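Local structure of C. albicans actin interacting protein Aip5 (Candida albicans SC5314, 6M4C) at residues Ala33-Gly37 with Asn38-Phe42. The protein probably promotes actin nucleation, working with the polarisome complex that enables filamentous growth of this fungus. Residues are numbered along the deposited sequence; the frame is centred on the assembly and turned at random.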
loop_
_atom_site.group_PDB
_atom_site.type_symbol
_atom_site.label_atom_id
_atom_site.label_comp_id
_atom_site.label_asym_id
_atom_site.label_seq_id
_atom_site.Cartn_x
_atom_site.Cartn_y
_atom_site.Cartn_z
ATOM N N ALA A 33 1.242 -5.128 -12.545
ATOM C CA ALA A 33 1.438 -6.284 -13.409
ATOM C C ALA A 33 2.822 -6.207 -14.055
ATOM O O ALA A 33 3.569 -7.184 -14.075
ATOM C CB ALA A 33 0.340 -6.316 -14.435
ATOM N N ILE A 34 3.177 -5.018 -14.556
ATOM C CA ILE A 34 4.500 -4.837 -15.119
ATOM C C ILE A 34 5.555 -5.092 -14.048
ATOM O O ILE A 34 6.607 -5.647 -14.345
ATOM C CB ILE A 34 4.670 -3.418 -15.676
ATOM C CG1 ILE A 34 3.779 -3.145 -16.887
ATOM C CG2 ILE A 34 6.145 -3.177 -15.970
ATOM C CD1 ILE A 34 4.010 -1.793 -17.517
ATOM N N LEU A 35 5.323 -4.595 -12.827
ATOM C CA LEU A 35 6.387 -4.665 -11.842
ATOM C C LEU A 35 6.603 -6.123 -11.464
ATOM O O LEU A 35 7.747 -6.570 -11.302
ATOM C CB LEU A 35 6.085 -3.773 -10.632
ATOM C CG LEU A 35 6.326 -2.268 -10.823
ATOM C CD1 LEU A 35 6.373 -1.553 -9.485
ATOM C CD2 LEU A 35 7.616 -1.973 -11.588
ATOM N N GLN A 36 5.475 -6.842 -11.386
ATOM C CA GLN A 36 5.436 -8.198 -10.872
ATOM C C GLN A 36 5.965 -9.110 -11.968
ATOM O O GLN A 36 6.809 -9.955 -11.704
ATOM C CB GLN A 36 4.035 -8.548 -10.376
ATOM C CG GLN A 36 3.916 -9.947 -9.800
ATOM C CD GLN A 36 2.468 -10.331 -9.610
ATOM O OE1 GLN A 36 1.572 -9.489 -9.614
ATOM N NE2 GLN A 36 2.223 -11.624 -9.457
ATOM N N GLY A 37 5.538 -8.836 -13.204
ATOM C CA GLY A 37 6.125 -9.400 -14.414
ATOM C C GLY A 37 7.654 -9.308 -14.550
ATOM O O GLY A 37 8.245 -10.039 -15.342
ATOM N N ASN A 38 8.306 -8.431 -13.783
ATOM C CA ASN A 38 9.702 -8.123 -14.012
ATOM C C ASN A 38 10.497 -8.435 -12.758
ATOM O O ASN A 38 11.639 -7.980 -12.622
ATOM C CB ASN A 38 9.925 -6.644 -14.314
ATOM C CG ASN A 38 9.861 -6.309 -15.789
ATOM O OD1 ASN A 38 10.893 -6.198 -16.465
ATOM N ND2 ASN A 38 8.647 -6.123 -16.284
ATOM N N GLY A 39 9.863 -9.178 -11.848
ATOM C CA GLY A 39 10.551 -9.610 -10.643
ATOM C C GLY A 39 10.694 -8.519 -9.579
ATOM O O GLY A 39 11.470 -8.681 -8.629
ATOM N N ILE A 40 9.925 -7.424 -9.700
ATOM C CA ILE A 40 10.228 -6.261 -8.877
ATOM C C ILE A 40 9.193 -6.219 -7.763
ATOM O O ILE A 40 8.009 -6.112 -8.050
ATOM C CB ILE A 40 10.315 -4.957 -9.727
ATOM C CG1 ILE A 40 11.504 -4.974 -10.691
ATOM C CG2 ILE A 40 10.375 -3.691 -8.874
ATOM C CD1 ILE A 40 11.362 -3.950 -11.778
ATOM N N LYS A 41 9.640 -6.379 -6.510
ATOM C CA LYS A 41 8.727 -6.296 -5.371
ATOM C C LYS A 41 8.384 -4.820 -5.148
ATOM O O LYS A 41 9.179 -3.957 -5.501
ATOM C CB LYS A 41 9.264 -7.058 -4.138
ATOM N N PHE A 42 7.213 -4.534 -4.556
ATOM C CA PHE A 42 6.785 -3.158 -4.322
ATOM C C PHE A 42 5.687 -3.026 -3.254
ATOM O O PHE A 42 4.893 -3.932 -3.038
ATOM C CB PHE A 42 6.331 -2.563 -5.654
ATOM C CG PHE A 42 4.997 -3.065 -6.126
ATOM C CD1 PHE A 42 3.831 -2.440 -5.727
ATOM C CD2 PHE A 42 4.904 -4.153 -6.977
ATOM C CE1 PHE A 42 2.595 -2.881 -6.186
ATOM C CE2 PHE A 42 3.664 -4.606 -7.416
ATOM C CZ PHE A 42 2.507 -3.976 -7.011
#
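Leu-35 O accepts a hydrogen bond from Ile-40 N at 2.8 Å, and Gln-36 O one from Gly-39 N at 3.2 Å, the bond pair that, with positive phi at Gly-39 as C-prime residue, defines a Schellman motif ending the helix. Gln-36 to Gly-39 forms a type I beta turn. Leu-35 O accepts a second bond, from Asn-38 N at 3.2 Å, which stands well above the carbonyl plane on the face opposite Ile-40 N. The Asn-38 side chain lies alongside Ile-34 and folds its amide back toward the helix: ND2 donates to Ile-34 O at 2.9 Å (N-H...O angle 154°), tilted 16° from the carbonyl plane, and so supplies a donor to a carbonyl of the last helical turn. Beyond the turn, Phe-42 slants across Leu-35, with Phe-42 CD2 3.9 Å from Leu-35 CB. Phe-42 CG sits between the backbone N and carbonyl carbon (chi1 74°), bringing the ring against the leucine. Leu-35 CD2 meets Ile-40 CG2 more loosely, at 4.2 Å. The reversal thus links helix 22-36 to strand 43-46 in this thioredoxin-clan chain: Leu-35 and Phe-42 pack on Ile-14 of strand 12-16, whereas Ile-34 and Asn-38 touch Leu-91 and Ile-40 touches Leu-95, both in helix 91-96.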